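PDB 4HCJ: ThiJ/PfpI domain protein from Brachyspira murdochii, which is of unconfirmed function, belongs to the DJ-1/PfpI family of alpha-beta-alpha sandwich proteins and binds magnesium in the crystal. Local coordinates for residues Q101-M114 with N152-F165. Numbering follows the deposited sequence.
Sequences QKIVAGIGSGVVIM and NIVTANGPTSSKDF
V104 N gives a hydrogen bond to N152 O (2.9 Å), the first of five backbone bonds that hold strand 103-107 parallel to strand 153-156, their axes only 8° apart, in a ladder that runs on to G108. V104 O accepts from V154 N; G106 repeats the pattern between V154 O and A156 N, and G108 N closes the ladder on A156 O. Beyond the first rung, a water joins K102 O to N152 ND2.

Apolar contacts cover both sides of the ladder. On the side of A105 and I107, F165 lies against the strand: I107 CB sits 3.9 Å from the ring centroid and 11° off its normal, a CH-pi contact over the face, while A105 CB reaches F165 CZ at 3.7 Å. Replacing F165 by an alanine would probably open a gap beside A105 and I107 and leave I107 CB without its aromatic partner. On the reverse side, M114, a selenomethionine bent at chi3, sets CE against both I153 CG2 (3.8 Å) and T155 CG2 (3.9 Å), and V111 CG2 packs on T155 CB.

Van der Waals contact with the backbone adds to this: with CG1 anti to the backbone N (chi1 180°), I107 extends CD1 to within 3.4 Å of G158 O and on to the S162 backbone.

The alpha-beta-alpha sandwich is thus built locally: helices 162-174 and 21-33 lie on the face of A105 and I107 and helices 88-99 and 110-116 on the other, while strands 72-75 and 147-150 flank the pair.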
ATOM      1  N   GLN A 101     -13.598  -4.913   5.210  0.51 12.26           N
ATOM      2  CA  GLN A 101     -14.091  -3.538   5.134  0.51 13.65           C
ATOM      3  C   GLN A 101     -13.063  -2.523   5.619  0.51 11.90           C
ATOM      4  O   GLN A 101     -13.427  -1.480   6.165  0.51 13.38           O
ATOM      5  CB  GLN A 101     -15.418  -3.373   5.890  0.51 19.78           C
ATOM      6  CG  GLN A 101     -16.626  -3.952   5.165  0.51 26.81           C
ATOM      7  CD  GLN A 101     -16.565  -5.460   5.029  0.51 35.14           C
ATOM      8  OE1 GLN A 101     -16.379  -6.177   6.014  0.51 39.61           O
ATOM      9  NE2 GLN A 101     -16.721  -5.951   3.802  0.51 39.51           N
ATOM     10  N   LYS A 102     -11.787  -2.828   5.408  1.00 10.02           N
ATOM     11  CA  LYS A 102     -10.713  -1.891   5.716  1.00  8.86           C
ATOM     12  C   LYS A 102     -10.313  -1.113   4.468  1.00  7.67           C
ATOM     13  O   LYS A 102     -10.739  -1.410   3.346  1.00  8.16           O
ATOM     14  CB  LYS A 102      -9.469  -2.630   6.209  1.00 10.98           C
ATOM     15  CG  LYS A 102      -9.688  -3.623   7.322  1.00 14.70           C
ATOM     16  CD  LYS A 102     -10.076  -2.979   8.612  1.00 17.46           C
ATOM     17  CE  LYS A 102     -10.310  -4.065   9.648  1.00 18.94           C
ATOM     18  NZ  LYS A 102      -9.960  -3.662  11.000  1.00 16.97           N
ATOM     19  N   ILE A 103      -9.496  -0.095   4.673  1.00  7.21           N
ATOM     20  CA  ILE A 103      -8.941   0.649   3.548  1.00  7.37           C
ATOM     21  C   ILE A 103      -7.782  -0.149   2.944  1.00  6.66           C
ATOM     22  O   ILE A 103      -6.933  -0.688   3.674  1.00  6.77           O
ATOM     23  CB  ILE A 103      -8.490   2.057   3.989  1.00 10.21           C
ATOM     24  CG1 ILE A 103      -9.688   2.890   4.509  1.00 13.98           C
ATOM     25  CG2 ILE A 103      -7.679   2.775   2.900  1.00 12.69           C
ATOM     26  CD1 ILE A 103     -11.059   2.658   3.910  1.00 18.72           C
ATOM     27  N   VAL A 104      -7.775  -0.242   1.621  1.00  6.17           N
ATOM     28  CA  VAL A 104      -6.729  -0.935   0.895  1.00  5.92           C
ATOM     29  C   VAL A 104      -6.092   0.083  -0.036  1.00  5.69           C
ATOM     30  O   VAL A 104      -6.758   0.579  -0.973  1.00  6.00           O
ATOM     31  CB  VAL A 104      -7.269  -2.154   0.124  1.00  6.76           C
ATOM     32  CG1 VAL A 104      -6.112  -2.947  -0.457  1.00  7.40           C
ATOM     33  CG2 VAL A 104      -8.125  -3.036   1.033  1.00  8.35           C
ATOM     34  N   ALA A 105      -4.828   0.399   0.215  1.00  5.43           N
ATOM     35  CA  ALA A 105      -4.182   1.487  -0.493  1.00  5.54           C
ATOM     36  C   ALA A 105      -2.878   1.004  -1.105  1.00  5.12           C
ATOM     37  O   ALA A 105      -2.177   0.191  -0.493  1.00  5.75           O
ATOM     38  CB  ALA A 105      -3.934   2.662   0.451  1.00  6.39           C
ATOM     39  N   GLY A 106      -2.533   1.504  -2.280  1.00  5.05           N
ATOM     40  CA  GLY A 106      -1.268   1.178  -2.899  1.00  5.33           C
ATOM     41  C   GLY A 106      -0.711   2.370  -3.635  1.00  5.19           C
ATOM     42  O   GLY A 106      -1.463   3.193  -4.180  1.00  5.51           O
ATOM     43  N   ILE A 107       0.609   2.427  -3.705  1.00  4.96           N
ATOM     44  CA  ILE A 107       1.297   3.498  -4.384  1.00  5.32           C
ATOM     45  C   ILE A 107       2.377   2.941  -5.286  1.00  5.32           C
ATOM     46  O   ILE A 107       3.094   1.997  -4.932  1.00  5.66           O
ATOM     47  CB  ILE A 107       1.840   4.563  -3.379  1.00  5.84           C
ATOM     48  CG1 ILE A 107       2.573   5.690  -4.110  1.00  6.11           C
ATOM     49  CG2 ILE A 107       2.687   3.934  -2.269  1.00  6.06           C
ATOM     50  CD1 ILE A 107       2.792   6.942  -3.265  1.00  6.77           C
ATOM     51  N   GLY A 108       2.480   3.509  -6.477  1.00  5.55           N
ATOM     52  CA  GLY A 108       3.481   3.055  -7.420  1.00  6.09           C
ATOM     53  C   GLY A 108       3.332   1.567  -7.678  1.00  5.88           C
ATOM     54  O   GLY A 108       2.228   1.053  -7.853  1.00  5.84           O
ATOM     55  N   SER A 109       4.457   0.861  -7.696  1.00  5.74           N
ATOM     56  CA  SER A 109       4.435  -0.568  -7.995  1.00  6.02           C
ATOM     57  C   SER A 109       3.623  -1.407  -6.997  1.00  5.48           C
ATOM     58  O   SER A 109       3.253  -2.533  -7.310  1.00  5.72           O
ATOM     59  CB  SER A 109       5.847  -1.107  -8.138  1.00  7.19           C
ATOM     60  OG  SER A 109       6.451  -0.535  -9.282  1.00  8.25           O
ATOM     61  N   GLY A 110       3.331  -0.865  -5.812  1.00  5.39           N
ATOM     62  CA  GLY A 110       2.455  -1.579  -4.900  1.00  5.81           C
ATOM     63  C   GLY A 110       1.068  -1.859  -5.466  1.00  5.45           C
ATOM     64  O   GLY A 110       0.422  -2.848  -5.097  1.00  5.63           O
ATOM     65  N   VAL A 111       0.598  -1.000  -6.378  1.00  5.40           N
ATOM     66  CA  VAL A 111      -0.728  -1.175  -6.967  1.00  5.39           C
ATOM     67  C   VAL A 111      -0.821  -2.508  -7.719  1.00  5.22           C
ATOM     68  O   VAL A 111      -1.900  -3.092  -7.799  1.00  5.64           O
ATOM     69  CB  VAL A 111      -1.089   0.022  -7.882  1.00  6.39           C
ATOM     70  CG1 VAL A 111      -2.451  -0.161  -8.547  1.00  6.86           C
ATOM     71  CG2 VAL A 111      -1.078   1.320  -7.072  1.00  6.61           C
ATOM     72  N   VAL A 112       0.294  -2.984  -8.293  1.00  5.38           N
ATOM     73  CA  VAL A 112       0.272  -4.236  -9.035  1.00  5.60           C
ATOM     74  C   VAL A 112      -0.122  -5.431  -8.160  1.00  5.27           C
ATOM     75  O   VAL A 112      -0.780  -6.353  -8.633  1.00  5.84           O
ATOM     76  CB  VAL A 112       1.579  -4.469  -9.796  1.00  6.10           C
ATOM     77  CG1 VAL A 112       1.566  -5.814 -10.522  1.00  6.65           C
ATOM     78  CG2 VAL A 112       1.820  -3.327 -10.771  1.00  7.01           C
ATOM     79  N   ILE A 113       0.269  -5.426  -6.881  1.00  5.34           N
ATOM     80  CA  ILE A 113      -0.149  -6.501  -5.986  1.00  5.93           C
ATOM     81  C   ILE A 113      -1.674  -6.547  -5.916  1.00  5.72           C
ATOM     82  O   ILE A 113      -2.292  -7.615  -5.972  1.00  6.00           O
ATOM     83  CB  ILE A 113       0.449  -6.331  -4.586  1.00  6.15           C
ATOM     84  CG1 ILE A 113       1.980  -6.484  -4.647  1.00  7.08           C
ATOM     85  CG2 ILE A 113      -0.156  -7.328  -3.594  1.00  6.80           C
ATOM     86  CD1 ILE A 113       2.697  -6.052  -3.364  1.00  7.86           C
HETATM   87  N   MSE A 114      -2.280  -5.376  -5.736  1.00  5.51           N
HETATM   88  CA  MSE A 114      -3.734  -5.270  -5.673  1.00  6.11           C
HETATM   89  C   MSE A 114      -4.406  -5.718  -6.984  1.00  5.82           C
HETATM   90  O   MSE A 114      -5.413  -6.450  -6.964  1.00  6.25           O
HETATM   91  CB  MSE A 114      -4.114  -3.839  -5.301  1.00  6.18           C
HETATM   92  CG  MSE A 114      -3.649  -3.471  -3.881  1.00  6.39           C
HETATM   93 SE   MSE A 114      -3.522  -1.559  -3.541  0.92  5.14          SE
HETATM   94  CE  MSE A 114      -5.371  -1.016  -3.816  1.00  7.17           C
ATOM     95  N   ASN A 152     -13.223   2.391  -0.532  1.00  8.74           N
ATOM     96  CA  ASN A 152     -12.178   2.015   0.415  1.00  8.72           C
ATOM     97  C   ASN A 152     -10.834   1.729  -0.253  1.00  7.23           C
ATOM     98  O   ASN A 152      -9.886   1.391   0.437  1.00  8.06           O
ATOM     99  CB  ASN A 152     -12.595   0.776   1.206  1.00 11.29           C
ATOM    100  CG  ASN A 152     -13.697   1.047   2.188  1.00 15.24           C
ATOM    101  OD1 ASN A 152     -14.099   2.183   2.391  1.00 17.04           O
ATOM    102  ND2 ASN A 152     -14.186  -0.002   2.810  1.00 18.62           N
ATOM    103  N   ILE A 153     -10.764   1.844  -1.578  1.00  6.42           N
ATOM    104  CA  ILE A 153      -9.534   1.610  -2.319  1.00  6.30           C
ATOM    105  C   ILE A 153      -8.904   2.956  -2.665  1.00  6.51           C
ATOM    106  O   ILE A 153      -9.576   3.843  -3.196  1.00  7.49           O
ATOM    107  CB  ILE A 153      -9.825   0.769  -3.591  1.00  7.02           C
ATOM    108  CG1 ILE A 153     -10.289  -0.635  -3.192  1.00  8.47           C
ATOM    109  CG2 ILE A 153      -8.614   0.731  -4.519  1.00  7.85           C
ATOM    110  CD1 ILE A 153     -10.821  -1.468  -4.329  1.00  9.45           C
ATOM    111  N   VAL A 154      -7.616   3.109  -2.374  1.00  5.60           N
ATOM    112  CA  VAL A 154      -6.902   4.337  -2.694  1.00  5.95           C
ATOM    113  C   VAL A 154      -5.615   3.963  -3.425  1.00  5.70           C
ATOM    114  O   VAL A 154      -4.874   3.099  -2.964  1.00  6.46           O
ATOM    115  CB  VAL A 154      -6.537   5.161  -1.428  1.00  6.89           C
ATOM    116  CG1 VAL A 154      -5.861   6.462  -1.823  1.00  7.24           C
ATOM    117  CG2 VAL A 154      -7.789   5.432  -0.589  1.00  7.85           C
ATOM    118  N   THR A 155      -5.365   4.589  -4.573  1.00  5.55           N
ATOM    119  CA  THR A 155      -4.155   4.308  -5.326  1.00  5.83           C
ATOM    120  C   THR A 155      -3.453   5.611  -5.693  1.00  5.30           C
ATOM    121  O   THR A 155      -4.076   6.686  -5.763  1.00  6.16           O
ATOM    122  CB  THR A 155      -4.429   3.457  -6.585  1.00  5.86           C
ATOM    123  OG1 THR A 155      -5.375   4.132  -7.420  1.00  6.14           O
ATOM    124  CG2 THR A 155      -4.940   2.058  -6.233  1.00  6.56           C
ATOM    125  N   ALA A 156      -2.147   5.517  -5.937  1.00  5.53           N
ATOM    126  CA  ALA A 156      -1.357   6.660  -6.362  1.00  5.76           C
ATOM    127  C   ALA A 156      -0.269   6.206  -7.316  1.00  5.47           C
ATOM    128  O   ALA A 156       0.111   5.032  -7.350  1.00  6.11           O
ATOM    129  CB  ALA A 156      -0.773   7.414  -5.169  1.00  6.59           C
ATOM    130  N   ASN A 157       0.255   7.158  -8.084  1.00  5.78           N
ATOM    131  CA  ASN A 157       1.057   6.812  -9.252  1.00  6.41           C
ATOM    132  C   ASN A 157       2.572   6.747  -9.051  1.00  7.69           C
ATOM    133  O   ASN A 157       3.297   6.670 -10.030  1.00 10.40           O
ATOM    134  CB  ASN A 157       0.724   7.724 -10.434  1.00  6.73           C
ATOM    135  CG  ASN A 157       1.211   9.133 -10.244  1.00  6.90           C
ATOM    136  OD1 ASN A 157       1.682   9.497  -9.174  1.00  7.48           O
ATOM    137  ND2 ASN A 157       1.057   9.948 -11.276  1.00  8.52           N
ATOM    138  N   GLY A 158       3.056   6.759  -7.812  1.00  7.11           N
ATOM    139  CA  GLY A 158       4.478   6.598  -7.560  1.00  7.68           C
ATOM    140  C   GLY A 158       5.032   7.642  -6.622  1.00  7.12           C
ATOM    141  O   GLY A 158       4.282   8.393  -5.979  1.00  6.99           O
ATOM    142  N   PRO A 159       6.367   7.709  -6.524  1.00  7.43           N
ATOM    143  CA  PRO A 159       6.987   8.465  -5.438  1.00  8.01           C
ATOM    144  C   PRO A 159       6.719   9.962  -5.493  1.00  7.95           C
ATOM    145  O   PRO A 159       6.706  10.581  -4.434  1.00  8.27           O
ATOM    146  CB  PRO A 159       8.478   8.135  -5.565  1.00  8.63           C
ATOM    147  CG  PRO A 159       8.637   7.581  -6.955  1.00  9.08           C
ATOM    148  CD  PRO A 159       7.350   6.914  -7.284  1.00  8.72           C
ATOM    149  N   THR A 160       6.460  10.519  -6.687  0.64  8.32           N
ATOM    150  CA  THR A 160       6.156  11.951  -6.823  0.64  9.50           C
ATOM    151  C   THR A 160       4.822  12.322  -6.182  0.64  9.43           C
ATOM    152  O   THR A 160       4.534  13.496  -5.962  0.64 11.88           O
ATOM    153  CB  THR A 160       6.172  12.448  -8.306  0.64 11.41           C
ATOM    154  OG1 THR A 160       5.059  11.904  -9.033  0.64 12.41           O
ATOM    155  CG2 THR A 160       7.486  12.078  -9.006  0.64 14.09           C
ATOM    156  N   SER A 161       4.007  11.322  -5.882  1.00  7.80           N
ATOM    157  CA  SER A 161       2.696  11.547  -5.294  1.00  7.22           C
ATOM    158  C   SER A 161       2.571  11.050  -3.858  1.00  6.31           C
ATOM    159  O   SER A 161       1.467  10.912  -3.349  1.00  6.86           O
ATOM    160  CB  SER A 161       1.617  10.919  -6.179  1.00  8.02           C
ATOM    161  OG  SER A 161       1.631  11.538  -7.449  1.00  8.96           O
ATOM    162  N   SER A 162       3.695  10.797  -3.195  1.00  6.30           N
ATOM    163  CA  SER A 162       3.664  10.201  -1.862  1.00  6.60           C
ATOM    164  C   SER A 162       2.857  11.008  -0.839  1.00  6.12           C
ATOM    165  O   SER A 162       2.072  10.437  -0.059  1.00  6.40           O
ATOM    166  CB  SER A 162       5.086   9.979  -1.329  1.00  7.23           C
ATOM    167  OG  SER A 162       5.824   9.133  -2.186  1.00  8.05           O
ATOM    168  N   LYS A 163       3.069  12.317  -0.815  1.00  6.72           N
ATOM    169  CA  LYS A 163       2.367  13.148   0.161  1.00  7.10           C
ATOM    170  C   LYS A 163       0.873  13.271  -0.155  1.00  6.95           C
ATOM    171  O   LYS A 163       0.015  13.161   0.736  1.00  7.16           O
ATOM    172  CB  LYS A 163       3.023  14.530   0.279  1.00  8.23           C
ATOM    173  CG  LYS A 163       4.445  14.460   0.814  1.00  9.40           C
ATOM    174  CD  LYS A 163       5.140  15.825   0.811  1.00 11.46           C
ATOM    175  CE  LYS A 163       6.607  15.705   1.247  1.00 13.42           C
ATOM    176  NZ  LYS A 163       7.363  16.944   0.898  1.00 16.67           N
ATOM    177  N   ASP A 164       0.557  13.485  -1.427  1.00  7.58           N
ATOM    178  CA  ASP A 164      -0.847  13.542  -1.828  1.00  9.02           C
ATOM    179  C   ASP A 164      -1.578  12.232  -1.508  1.00  7.17           C
ATOM    180  O   ASP A 164      -2.735  12.227  -1.063  1.00  7.00           O
ATOM    181  CB  ASP A 164      -0.965  13.838  -3.332  1.00 14.15           C
ATOM    182  CG  ASP A 164      -0.569  15.259  -3.694  1.00 22.93           C
ATOM    183  OD1 ASP A 164      -0.547  16.133  -2.805  1.00 24.42           O
ATOM    184  OD2 ASP A 164      -0.325  15.505  -4.893  1.00 29.53           O
ATOM    185  N   PHE A 165      -0.896  11.116  -1.741  1.00  6.28           N
ATOM    186  CA  PHE A 165      -1.422   9.792  -1.438  1.00  6.18           C
ATOM    187  C   PHE A 165      -1.718   9.675   0.052  1.00  5.70           C
ATOM    188  O   PHE A 165      -2.810   9.281   0.455  1.00  5.90           O
ATOM    189  CB  PHE A 165      -0.385   8.748  -1.855  1.00  5.83           C
ATOM    190  CG  PHE A 165      -0.664   7.350  -1.397  1.00  5.62           C
ATOM    191  CD1 PHE A 165      -1.732   6.624  -1.897  1.00  5.59           C
ATOM    192  CD2 PHE A 165       0.190   6.740  -0.478  1.00  5.94           C
ATOM    193  CE1 PHE A 165      -1.934   5.301  -1.520  1.00  6.10           C
ATOM    194  CE2 PHE A 165      -0.009   5.417  -0.089  1.00  6.42           C
ATOM    195  CZ  PHE A 165      -1.073   4.702  -0.610  1.00  6.37           C
TER
HETATM  196  O   HOH W   1     -12.863  -2.680   2.156  1.00 12.82           O